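Local atomic coordinates of MmeI (PDB entry 5HR4), a protein that is a Type IIL restriction-modification enzyme that binds DNA and probably methylates adenine at N6 with S-adenosyl-L-methionine as the methyl donor. Residues G296-Q300 and G312-T316; A165-M169 and D281-W287; P482-K487 and S509-V514; H184-L190 and E416-Q420. One frame throughout, in Å; residues are numbered along the deposited sequence.

Contact 1 of 4, residues G296-Q300 and G312-T316; sequences GSLFQ and GAHYT. With SFG (sinefungin), chain H; nucleotides of chain B.
Gln300 places CG beside its own backbone N (chi1 -77°) and then runs extended, which carries OE1 to the backbone of Tyr315. On Phe299, CG lies anti to the backbone N (chi1 162°), and the ring reaches across to Ala313. Tyr315 N donates to Gln300 OE1 at 2.9 Å. The bond is nearly straight, in the carbonyl plane and on a lone pair of the amide oxygen. The same OE1 also lies at the edge of the Tyr315 ring. The two side chains cross at about a right angle; the amide and ring planes are 49° apart. Gly296 lets the Tyr315 side chain come in close: its CA is 3.5 Å from Tyr315 CB, where a side chain on the helix would clash. Tyr315 OH is held farther out by Glu573 N. Phe299 CZ meets the methyl CB of Ala313 at 3.5 Å, and the same end of the ring approaches O3' of sinefungin.

The loop 312-316 grips the amino-acid chain of sinefungin and its NE mainly through its backbone. Thr316 N donates to the ligand carboxylate O at 2.9 Å. At the other end, the ligand amine NE donates to His314 O at 3.0 Å and weakly to Gly312 O. Ala313 centres an inverse gamma turn between these two carbonyls. Glycine suits position 312, which has positive phi and lies against the adenine of DA7 in chain B. NE stands in for the transferable methyl of S-adenosyl-L-methionine, so these carbonyls probably border the methyl group in the natural complex.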
# COMPACT_ATOMS: atom_id res chain seq x y z
N GLY A 296 9.74 8.83 -10.03
CA GLY A 296 9.38 7.58 -9.39
C GLY A 296 9.90 6.38 -10.13
O GLY A 296 10.35 5.40 -9.51
N SER A 297 9.86 6.43 -11.46
CA SER A 297 10.35 5.31 -12.26
C SER A 297 11.85 5.14 -12.10
O SER A 297 12.36 4.02 -12.06
CB SER A 297 10.00 5.51 -13.72
OG SER A 297 8.60 5.49 -13.88
N LEU A 298 12.57 6.26 -12.05
CA LEU A 298 14.01 6.23 -11.82
C LEU A 298 14.34 5.61 -10.47
O LEU A 298 15.11 4.64 -10.38
CB LEU A 298 14.56 7.65 -11.89
CG LEU A 298 16.02 7.75 -11.51
CD1 LEU A 298 16.85 6.95 -12.48
CD2 LEU A 298 16.43 9.22 -11.52
N PHE A 299 13.76 6.18 -9.41
CA PHE A 299 13.84 5.61 -8.07
C PHE A 299 13.59 4.10 -8.09
O PHE A 299 14.34 3.33 -7.50
CB PHE A 299 12.82 6.36 -7.20
CG PHE A 299 12.44 5.68 -5.93
CD1 PHE A 299 13.36 5.00 -5.16
CD2 PHE A 299 11.12 5.76 -5.47
CE1 PHE A 299 12.99 4.38 -3.97
CE2 PHE A 299 10.74 5.14 -4.29
CZ PHE A 299 11.69 4.45 -3.53
N GLN A 300 12.55 3.66 -8.81
CA GLN A 300 12.18 2.24 -8.76
C GLN A 300 13.13 1.36 -9.56
O GLN A 300 13.34 0.20 -9.20
CB GLN A 300 10.75 2.07 -9.25
CG GLN A 300 9.69 2.46 -8.23
CD GLN A 300 8.29 2.04 -8.69
OE1 GLN A 300 7.26 2.56 -8.22
NE2 GLN A 300 8.26 1.12 -9.62
N GLY A 312 8.92 -1.38 0.53
CA GLY A 312 7.75 -0.73 -0.03
C GLY A 312 8.09 0.38 -1.00
O GLY A 312 7.44 1.44 -0.95
N ALA A 313 9.07 0.17 -1.89
CA ALA A 313 9.57 1.26 -2.73
C ALA A 313 8.70 1.47 -3.98
O ALA A 313 9.10 1.23 -5.12
CB ALA A 313 11.02 1.01 -3.11
N HIS A 314 7.50 1.98 -3.75
CA HIS A 314 6.53 2.16 -4.81
C HIS A 314 6.12 3.62 -4.86
O HIS A 314 5.59 4.14 -3.88
CB HIS A 314 5.33 1.25 -4.59
CG HIS A 314 5.64 -0.18 -4.87
ND1 HIS A 314 5.65 -1.15 -3.89
CD2 HIS A 314 6.02 -0.79 -6.01
CE1 HIS A 314 5.98 -2.30 -4.43
NE2 HIS A 314 6.21 -2.12 -5.71
N TYR A 315 6.42 4.28 -5.98
CA TYR A 315 6.18 5.70 -6.05
C TYR A 315 4.68 5.97 -6.18
O TYR A 315 3.93 5.16 -6.73
CB TYR A 315 6.96 6.31 -7.22
CG TYR A 315 6.18 6.50 -8.49
CD1 TYR A 315 5.35 7.60 -8.66
CD2 TYR A 315 6.31 5.61 -9.54
CE1 TYR A 315 4.63 7.80 -9.81
CE2 TYR A 315 5.61 5.79 -10.71
CZ TYR A 315 4.75 6.89 -10.84
OH TYR A 315 4.02 7.09 -12.01
N THR A 316 4.27 7.14 -5.68
CA THR A 316 2.86 7.51 -5.61
C THR A 316 2.48 8.41 -6.77
O THR A 316 3.13 9.43 -7.01
CB THR A 316 2.55 8.20 -4.28
OG1 THR A 316 3.10 7.42 -3.20
CG2 THR A 316 1.06 8.31 -4.09
N SFG H . 5.86 8.51 -1.67
CA SFG H . 7.10 8.16 -2.34
C SFG H . 6.95 8.56 -3.79
O SFG H . 5.87 9.07 -4.17
OXT SFG H . 7.88 8.40 -4.62
CB SFG H . 7.35 6.66 -2.23
CG SFG H . 7.32 6.28 -0.76
CD SFG H . 7.30 4.77 -0.72
NE SFG H . 5.93 4.36 -0.94
C5' SFG H . 7.84 4.23 0.61
C4' SFG H . 9.27 4.74 0.98
O4' SFG H . 9.48 4.53 2.25
C3' SFG H . 10.42 3.98 0.29
O3' SFG H . 11.03 4.85 -0.55
C2' SFG H . 11.36 3.48 1.42
O2' SFG H . 12.80 3.69 1.08
C1' SFG H . 11.06 4.24 2.43
N9 SFG H . 11.17 3.59 3.70
C8 SFG H . 10.86 2.33 4.00
N7 SFG H . 11.07 2.15 5.31
C5 SFG H . 11.49 3.31 5.81
C6 SFG H . 11.85 3.67 7.09
N6 SFG H . 11.89 2.94 8.33
N1 SFG H . 12.25 4.90 7.36
C2 SFG H . 12.30 5.82 6.37
N3 SFG H . 11.95 5.47 5.10
C4 SFG H . 11.55 4.21 4.82
P DA B 7 2.93 -7.96 1.28
OP1 DA B 7 4.26 -8.32 0.72
OP2 DA B 7 2.84 -7.38 2.64
O5' DA B 7 2.18 -7.05 0.22
C5' DA B 7 2.18 -5.69 0.30
C4' DA B 7 2.01 -5.17 -1.09
O4' DA B 7 1.98 -3.75 -1.09
C3' DA B 7 3.11 -5.59 -2.06
O3' DA B 7 2.49 -5.94 -3.27
C2' DA B 7 3.96 -4.32 -2.19
C1' DA B 7 2.93 -3.23 -2.00
N9 DA B 7 3.41 -2.01 -1.37
C8 DA B 7 4.26 -1.92 -0.32
N7 DA B 7 4.46 -0.70 0.09
C5 DA B 7 3.66 0.07 -0.74
C6 DA B 7 3.41 1.47 -0.81
N6 DA B 7 3.98 2.36 -0.01
N1 DA B 7 2.55 1.90 -1.75
C2 DA B 7 1.98 1.01 -2.55
N3 DA B 7 2.13 -0.32 -2.57
C4 DA B 7 2.99 -0.72 -1.63

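Contact 2 of 4, residues A165-M169 and D281-W287; sequences AAERM and DLCSLDW. With CA (calcium ion), chain G.
Leu282 meets the helix face of Ala165 and Met169 with both of its methyls. Leu282 CD1 packs against Met169 CB at 3.7 Å, and CD2 lies against Ala165 O. The Met169 and Leu282 side chains cross at about a right angle. Leu285 CD1 touches Ala165 CB at 3.5 Å and also lies at the edge of the Arg168 guanidinium. On the solvent side, where Arg168 is exposed, its NH1 forms a salt bridge with Asp281 OD1 at 3.3 Å. The guanidinium and carboxylate planes stand 70° apart, and the contact is between one nitrogen and one oxygen. The Arg168 chain is bent at chi3 (-87°), which turns its end toward Asp281. Met169 SD makes an oblique Met-aromatic contact with Trp287, 5.2 Å from the centroid of the six-membered ring.

A second layer fixes 281-287. Trp287 NE1 donates to Leu282 O at 2.8 Å, with the oxygen in the plane of the indole. Leu285 N reaches the same oxygen from the opposite face of its carbonyl plane. Two donors therefore hold this carbonyl in place and set the tilt of the indole. Just beyond, Cys283 O (2.3 Å) and Leu285 O (2.2 Å) bind the calcium ion. Gln158 and Asp201 also bind it, and Asp201 OD2 accepts from Trp287 N. The contact joins helix 163-178 to helix 273-283 and the residues that follow it. Helix 183-200 packs on Met169, Cys283 and Trp287, while helix 292-301 covers Ala166 and Met169.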
# COMPACT_ATOMS: atom_id res chain seq x y z
N ALA A 165 13.04 6.48 -20.51
CA ALA A 165 14.27 7.24 -20.30
C ALA A 165 14.76 7.10 -18.87
O ALA A 165 15.96 6.93 -18.64
CB ALA A 165 14.06 8.70 -20.65
N ALA A 166 13.86 7.19 -17.90
CA ALA A 166 14.30 6.99 -16.52
C ALA A 166 14.87 5.59 -16.34
O ALA A 166 15.93 5.42 -15.73
CB ALA A 166 13.15 7.23 -15.54
N GLU A 167 14.21 4.58 -16.90
CA GLU A 167 14.71 3.21 -16.75
C GLU A 167 16.10 3.06 -17.35
O GLU A 167 16.95 2.37 -16.79
CB GLU A 167 13.71 2.22 -17.37
CG GLU A 167 12.42 2.05 -16.55
CD GLU A 167 11.34 1.24 -17.28
OE1 GLU A 167 11.60 0.80 -18.42
OE2 GLU A 167 10.23 1.04 -16.72
N ARG A 168 16.37 3.73 -18.49
CA ARG A 168 17.70 3.68 -19.08
C ARG A 168 18.72 4.39 -18.19
O ARG A 168 19.85 3.90 -18.02
CB ARG A 168 17.68 4.31 -20.48
CG ARG A 168 17.60 3.28 -21.62
CD ARG A 168 17.59 3.91 -23.03
NE ARG A 168 16.24 4.26 -23.46
CZ ARG A 168 15.86 5.49 -23.80
NH1 ARG A 168 16.74 6.49 -23.77
NH2 ARG A 168 14.61 5.71 -24.17
N MET A 169 18.34 5.53 -17.62
CA MET A 169 19.21 6.22 -16.68
C MET A 169 19.51 5.35 -15.46
O MET A 169 20.64 5.33 -14.96
CB MET A 169 18.57 7.55 -16.27
CG MET A 169 19.19 8.20 -15.06
SD MET A 169 18.94 9.98 -15.03
CE MET A 169 20.57 10.49 -15.58
N ASP A 281 22.86 9.44 -25.26
CA ASP A 281 21.48 9.03 -25.51
C ASP A 281 20.51 9.80 -24.64
O ASP A 281 19.49 10.31 -25.12
CB ASP A 281 21.36 7.54 -25.25
CG ASP A 281 20.42 6.88 -26.17
OD1 ASP A 281 19.21 6.97 -25.89
OD2 ASP A 281 20.91 6.29 -27.16
N LEU A 282 20.79 9.87 -23.33
CA LEU A 282 19.92 10.63 -22.44
C LEU A 282 19.92 12.11 -22.81
O LEU A 282 18.88 12.78 -22.74
CB LEU A 282 20.36 10.42 -20.99
CG LEU A 282 20.09 9.03 -20.39
CD1 LEU A 282 20.62 8.95 -18.97
CD2 LEU A 282 18.61 8.72 -20.40
N CYS A 283 21.07 12.65 -23.23
CA CYS A 283 21.13 14.07 -23.58
C CYS A 283 20.19 14.39 -24.73
O CYS A 283 19.57 15.46 -24.75
CB CYS A 283 22.55 14.49 -23.96
SG CYS A 283 23.73 14.48 -22.63
N SER A 284 20.09 13.50 -25.71
CA SER A 284 19.33 13.85 -26.90
C SER A 284 17.83 13.96 -26.64
O SER A 284 17.13 14.51 -27.49
CB SER A 284 19.60 12.84 -28.02
OG SER A 284 19.06 11.58 -27.68
N LEU A 285 17.34 13.49 -25.50
CA LEU A 285 15.94 13.70 -25.14
C LEU A 285 15.75 15.09 -24.52
O LEU A 285 16.70 15.79 -24.16
CB LEU A 285 15.47 12.62 -24.18
CG LEU A 285 15.72 11.18 -24.66
CD1 LEU A 285 15.26 10.18 -23.61
CD2 LEU A 285 15.04 10.93 -25.98
N ASP A 286 14.48 15.48 -24.38
CA ASP A 286 14.13 16.76 -23.78
C ASP A 286 13.68 16.49 -22.34
O ASP A 286 12.65 15.86 -22.11
CB ASP A 286 13.03 17.45 -24.59
CG ASP A 286 12.76 18.88 -24.13
OD1 ASP A 286 13.64 19.48 -23.47
OD2 ASP A 286 11.67 19.42 -24.44
N TRP A 287 14.48 16.95 -21.38
CA TRP A 287 14.17 16.75 -19.97
C TRP A 287 13.28 17.85 -19.42
O TRP A 287 12.97 17.84 -18.22
CB TRP A 287 15.47 16.65 -19.16
CG TRP A 287 16.14 15.40 -19.56
CD1 TRP A 287 16.82 15.19 -20.71
CD2 TRP A 287 16.10 14.16 -18.87
NE1 TRP A 287 17.23 13.89 -20.78
CE2 TRP A 287 16.81 13.23 -19.65
CE3 TRP A 287 15.55 13.74 -17.66
CZ2 TRP A 287 17.01 11.90 -19.26
CZ3 TRP A 287 15.74 12.42 -17.27
CH2 TRP A 287 16.46 11.52 -18.07
CA CA G . 18.32 17.31 -24.35
O HOH W 1 20.38 18.26 -25.16

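Contact 3 of 4, residues P482-K487 and S509-V514; sequences PPFVGK and SDLDLV. With SFG (sinefungin), chain H; nucleotides of chain B.
The Asn-Pro-Pro-Phe motif of amino-methyltransferases runs from Asn481 to Phe484, and the loop 509-514 packs against the motif and the residues after it. Asp512 holds the two loops together. Its OD1 accepts from Val485 N on the syn side, with the donor tilted from the carboxylate plane. OD1 also takes Val514 N through its anti lone pair, which closes an Asx turn. Asp512 CG lies anti to the backbone N (chi1 -160°), turning the carboxylate toward Val485. In return Leu513 N donates to Val485 O at 2.8 Å. Beside this pair, Val485 CB and Leu513 CB pack side by side, and Pro482 CB meets Val514 CG2 at 3.9 Å. At the far end Lys487 NZ is bridged mainly to Glu545 and weakly to Asp510 OD1.

The Phe484 ring lies with one face over the adenine of DA7 in chain B, C6 being 3.6 Å above the ring centre. Without the ring, as with an alanine here, the adenine is likely to lose its stacking partner on that face and turn more freely. Gly486 N donates to DA7 OP2 at 3.0 Å. Pro482 O is 3.2 Å from DA7 N6, as befits the target-base pocket of an adenine-N6 methyltransferase.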
# COMPACT_ATOMS: atom_id res chain seq x y z
N PRO A 482 3.76 5.72 3.37
CA PRO A 482 4.76 4.86 4.03
C PRO A 482 4.67 3.41 3.56
O PRO A 482 3.62 2.97 3.08
CB PRO A 482 4.40 4.97 5.52
CG PRO A 482 3.47 6.14 5.62
CD PRO A 482 2.76 6.23 4.32
N PRO A 483 5.75 2.63 3.74
CA PRO A 483 5.80 1.28 3.17
C PRO A 483 4.84 0.31 3.84
O PRO A 483 4.61 0.37 5.05
CB PRO A 483 7.25 0.86 3.42
CG PRO A 483 7.64 1.62 4.62
CD PRO A 483 7.02 2.97 4.41
N PHE A 484 4.32 -0.61 3.02
CA PHE A 484 3.39 -1.65 3.45
C PHE A 484 4.16 -2.95 3.58
O PHE A 484 4.74 -3.44 2.60
CB PHE A 484 2.26 -1.89 2.44
CG PHE A 484 1.56 -0.66 1.98
CD1 PHE A 484 1.70 0.56 2.62
CD2 PHE A 484 0.72 -0.73 0.88
CE1 PHE A 484 1.03 1.68 2.16
CE2 PHE A 484 0.05 0.39 0.42
CZ PHE A 484 0.21 1.59 1.07
N VAL A 485 4.16 -3.54 4.76
CA VAL A 485 4.82 -4.83 4.90
C VAL A 485 4.01 -5.66 5.89
O VAL A 485 3.76 -5.23 7.02
CB VAL A 485 6.29 -4.70 5.34
CG1 VAL A 485 6.89 -6.09 5.45
CG2 VAL A 485 7.13 -3.84 4.36
N GLY A 486 3.57 -6.83 5.46
CA GLY A 486 2.73 -7.65 6.30
C GLY A 486 3.47 -8.16 7.52
O GLY A 486 4.69 -8.17 7.56
N LYS A 487 2.70 -8.58 8.52
CA LYS A 487 3.28 -8.99 9.79
C LYS A 487 4.25 -10.15 9.64
O LYS A 487 5.18 -10.29 10.44
CB LYS A 487 2.16 -9.38 10.74
CG LYS A 487 1.34 -10.55 10.20
CD LYS A 487 0.62 -11.20 11.35
CE LYS A 487 -0.41 -12.18 10.87
NZ LYS A 487 -1.25 -12.59 12.02
N SER A 509 3.01 -7.29 17.26
CA SER A 509 3.78 -7.79 16.13
C SER A 509 2.90 -8.13 14.94
O SER A 509 3.39 -8.14 13.80
CB SER A 509 4.62 -9.01 16.54
OG SER A 509 3.83 -9.97 17.22
N ASP A 510 1.60 -8.39 15.16
CA ASP A 510 0.60 -8.66 14.12
C ASP A 510 0.22 -7.41 13.30
O ASP A 510 -0.80 -7.51 12.58
CB ASP A 510 -0.67 -9.23 14.74
CG ASP A 510 -0.51 -10.66 15.18
OD1 ASP A 510 0.40 -11.33 14.66
OD2 ASP A 510 -1.30 -11.11 16.04
N LEU A 511 0.93 -6.29 13.36
CA LEU A 511 0.56 -5.13 12.56
C LEU A 511 1.37 -5.08 11.28
O LEU A 511 2.49 -5.60 11.20
CB LEU A 511 0.76 -3.83 13.35
CG LEU A 511 -0.32 -3.62 14.41
CD1 LEU A 511 0.03 -2.47 15.34
CD2 LEU A 511 -1.62 -3.38 13.70
N ASP A 512 0.80 -4.46 10.26
CA ASP A 512 1.60 -4.11 9.09
C ASP A 512 2.65 -3.10 9.52
O ASP A 512 2.47 -2.34 10.47
CB ASP A 512 0.71 -3.54 7.98
CG ASP A 512 1.37 -3.61 6.58
OD1 ASP A 512 2.32 -2.82 6.33
OD2 ASP A 512 0.94 -4.44 5.73
N LEU A 513 3.79 -3.12 8.82
CA LEU A 513 4.82 -2.13 9.11
C LEU A 513 4.27 -0.71 9.01
O LEU A 513 4.67 0.17 9.78
CB LEU A 513 6.01 -2.30 8.17
CG LEU A 513 7.21 -1.40 8.51
CD1 LEU A 513 7.54 -1.48 10.00
CD2 LEU A 513 8.41 -1.74 7.67
N VAL A 514 3.34 -0.46 8.07
CA VAL A 514 2.87 0.91 7.86
C VAL A 514 2.21 1.46 9.12
O VAL A 514 2.25 2.67 9.37
CB VAL A 514 1.91 0.99 6.65
CG1 VAL A 514 0.64 0.21 6.89
CG2 VAL A 514 1.59 2.46 6.32
N SFG H . 5.86 8.51 -1.67
CA SFG H . 7.10 8.16 -2.34
C SFG H . 6.95 8.56 -3.79
O SFG H . 5.87 9.07 -4.17
OXT SFG H . 7.88 8.40 -4.62
CB SFG H . 7.35 6.66 -2.23
CG SFG H . 7.32 6.28 -0.76
CD SFG H . 7.30 4.77 -0.72
NE SFG H . 5.93 4.36 -0.94
C5' SFG H . 7.84 4.23 0.61
C4' SFG H . 9.27 4.74 0.98
O4' SFG H . 9.48 4.53 2.25
C3' SFG H . 10.42 3.98 0.29
O3' SFG H . 11.03 4.85 -0.55
C2' SFG H . 11.36 3.48 1.42
O2' SFG H . 12.80 3.69 1.08
C1' SFG H . 11.06 4.24 2.43
N9 SFG H . 11.17 3.59 3.70
C8 SFG H . 10.86 2.33 4.00
N7 SFG H . 11.07 2.15 5.31
C5 SFG H . 11.49 3.31 5.81
C6 SFG H . 11.85 3.67 7.09
N6 SFG H . 11.89 2.94 8.33
N1 SFG H . 12.25 4.90 7.36
C2 SFG H . 12.30 5.82 6.37
N3 SFG H . 11.95 5.47 5.10
C4 SFG H . 11.55 4.21 4.82
P DA B 7 2.93 -7.96 1.28
OP1 DA B 7 4.26 -8.32 0.72
OP2 DA B 7 2.84 -7.38 2.64
O5' DA B 7 2.18 -7.05 0.22
C5' DA B 7 2.18 -5.69 0.30
C4' DA B 7 2.01 -5.17 -1.09
O4' DA B 7 1.98 -3.75 -1.09
C3' DA B 7 3.11 -5.59 -2.06
O3' DA B 7 2.49 -5.94 -3.27
C2' DA B 7 3.96 -4.32 -2.19
C1' DA B 7 2.93 -3.23 -2.00
N9 DA B 7 3.41 -2.01 -1.37
C8 DA B 7 4.26 -1.92 -0.32
N7 DA B 7 4.46 -0.70 0.09
C5 DA B 7 3.66 0.07 -0.74
C6 DA B 7 3.41 1.47 -0.81
N6 DA B 7 3.98 2.36 -0.01
N1 DA B 7 2.55 1.90 -1.75
C2 DA B 7 1.98 1.01 -2.55
N3 DA B 7 2.13 -0.32 -2.57
C4 DA B 7 2.99 -0.72 -1.63

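Contact 4 of 4, residues H184-L190 and E416-Q420; sequences HALELYL and EFPAQ
Phe417 packs against Leu190 in the buried part of this helix pair. Leu190 CD2 comes obliquely to the Phe417 ring, 3.4 Å from CZ. The segment axes approach to 9.2 Å and run nearly side by side, 29° apart. Glu187 lies between this apolar end and the polar one. Its chain is bent at chi2 (-56°), which brings OE2 beside CB and CD1 of Phe417. That oxygen also accepts a weak hydrogen bond from His173, whose ring meets Phe417 too. Cutting the Phe417 ring back to an alanine is likely to open a gap beside Leu190 and deprive His173 of the ring it meets.

The other end is looser and closer to solvent, with His184 exposed. Glu416 runs extended to the edge of the His184 ring, where ND1 donates to OE2. The modelled His184 ND1 to Glu416 OE2 distance of 2.4 Å is too short to be trusted in detail. The ring and carboxylate planes are 45° apart. Gln420 NE2 donates to the anti lone pair of Glu416 OE2 at 2.8 Å. The same NE2 lies 3.7 Å from Leu188 CB. Glu187 CG and Glu416 CG touch at 3.6 Å, while their carboxylates stay apart. Glu264 takes the other nitrogen, NE2, of His184. With carboxylates at both ring nitrogens, His184 is likely to be drawn toward the charged form, which would offset part of the acidic charge.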
# COMPACT_ATOMS: atom_id res chain seq x y z
N HIS A 184 27.67 6.56 -1.70
CA HIS A 184 27.33 7.98 -1.68
C HIS A 184 27.81 8.70 -2.93
O HIS A 184 27.06 9.50 -3.51
CB HIS A 184 27.94 8.62 -0.43
CG HIS A 184 27.68 10.09 -0.32
ND1 HIS A 184 26.41 10.60 -0.11
CD2 HIS A 184 28.51 11.16 -0.41
CE1 HIS A 184 26.48 11.92 -0.06
NE2 HIS A 184 27.74 12.29 -0.24
N ALA A 185 29.05 8.47 -3.36
CA ALA A 185 29.48 9.11 -4.60
C ALA A 185 28.53 8.75 -5.74
O ALA A 185 28.07 9.64 -6.47
CB ALA A 185 30.91 8.71 -4.96
N LEU A 186 28.19 7.47 -5.87
CA LEU A 186 27.33 7.05 -6.97
C LEU A 186 26.01 7.83 -6.97
O LEU A 186 25.65 8.46 -7.97
CB LEU A 186 27.09 5.54 -6.90
CG LEU A 186 26.14 5.01 -7.97
CD1 LEU A 186 26.74 5.15 -9.36
CD2 LEU A 186 25.78 3.57 -7.67
N GLU A 187 25.30 7.82 -5.83
CA GLU A 187 24.00 8.47 -5.74
C GLU A 187 24.07 9.94 -6.11
O GLU A 187 23.20 10.45 -6.83
CB GLU A 187 23.43 8.32 -4.33
CG GLU A 187 23.66 6.99 -3.64
CD GLU A 187 23.14 5.78 -4.41
OE1 GLU A 187 23.41 4.63 -3.98
OE2 GLU A 187 22.47 5.97 -5.46
N LEU A 188 25.09 10.65 -5.61
CA LEU A 188 25.18 12.08 -5.90
C LEU A 188 25.77 12.35 -7.27
O LEU A 188 25.40 13.34 -7.91
CB LEU A 188 25.99 12.77 -4.81
CG LEU A 188 26.45 14.23 -4.87
CD1 LEU A 188 25.34 15.19 -5.23
CD2 LEU A 188 26.99 14.58 -3.51
N TYR A 189 26.66 11.48 -7.76
CA TYR A 189 27.12 11.61 -9.14
C TYR A 189 25.93 11.62 -10.09
O TYR A 189 25.82 12.49 -10.96
CB TYR A 189 28.06 10.46 -9.49
CG TYR A 189 29.00 10.71 -10.66
CD1 TYR A 189 28.59 10.46 -11.96
CD2 TYR A 189 30.30 11.15 -10.44
CE1 TYR A 189 29.45 10.67 -13.03
CE2 TYR A 189 31.16 11.36 -11.50
CZ TYR A 189 30.73 11.13 -12.80
OH TYR A 189 31.60 11.34 -13.87
N LEU A 190 25.00 10.69 -9.89
CA LEU A 190 23.93 10.49 -10.86
C LEU A 190 22.91 11.62 -10.79
O LEU A 190 22.53 12.21 -11.81
CB LEU A 190 23.27 9.14 -10.62
CG LEU A 190 22.50 8.58 -11.82
CD1 LEU A 190 23.44 7.85 -12.79
CD2 LEU A 190 21.36 7.70 -11.35
N GLU A 416 19.52 6.19 0.19
CA GLU A 416 20.11 7.48 -0.14
C GLU A 416 19.68 7.95 -1.53
O GLU A 416 19.52 9.15 -1.76
CB GLU A 416 21.63 7.45 -0.04
CG GLU A 416 22.30 8.61 -0.78
CD GLU A 416 23.63 9.00 -0.21
OE1 GLU A 416 24.23 8.18 0.52
OE2 GLU A 416 24.09 10.13 -0.50
N PHE A 417 19.50 7.03 -2.47
CA PHE A 417 19.25 7.49 -3.83
C PHE A 417 17.92 8.24 -3.93
O PHE A 417 17.93 9.40 -4.37
CB PHE A 417 19.36 6.31 -4.81
CG PHE A 417 19.28 6.73 -6.24
CD1 PHE A 417 20.16 7.66 -6.75
CD2 PHE A 417 18.29 6.23 -7.06
CE1 PHE A 417 20.07 8.06 -8.07
CE2 PHE A 417 18.19 6.61 -8.37
CZ PHE A 417 19.08 7.53 -8.88
N PRO A 418 16.78 7.69 -3.49
CA PRO A 418 15.57 8.53 -3.46
C PRO A 418 15.73 9.77 -2.59
O PRO A 418 15.14 10.82 -2.91
CB PRO A 418 14.50 7.58 -2.90
CG PRO A 418 15.27 6.46 -2.22
CD PRO A 418 16.53 6.32 -3.00
N ALA A 419 16.51 9.69 -1.52
CA ALA A 419 16.70 10.88 -0.69
C ALA A 419 17.47 11.94 -1.44
O ALA A 419 17.26 13.14 -1.21
CB ALA A 419 17.42 10.53 0.61
N GLN A 420 18.35 11.54 -2.37
CA GLN A 420 19.02 12.52 -3.22
C GLN A 420 18.11 13.01 -4.35
O GLN A 420 18.14 14.19 -4.69
CB GLN A 420 20.32 11.95 -3.79
CG GLN A 420 21.39 11.62 -2.77
CD GLN A 420 22.37 12.76 -2.50
OE1 GLN A 420 22.06 13.93 -2.74
NE2 GLN A 420 23.57 12.42 -1.98

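How the contacts relate
Contact 1 is central to the set and touches the other three. Its helix 292-301 meets contact 2 where Leu298 CD1 lies 3.7 Å from Met169 CG, and contact 4 where Phe299 CE1 lies 3.5 Å from Pro418 CG. Contact 1 is nested in the chain loop closed by contact 4. Gly312 CA packs 3.8 Å from Pro483 CB of contact 3. Contacts 1 and 3 share sinefungin and the adenine of DA7: the ligand amine NE, near 312-316, stands 2.9 Å from DA7 N6, near 482-484. The calcium-bound contact 2 is about 36 Å from contact 3 between centres, but it is linked to the pocket through contact 1, whose centre is about 17 Å away.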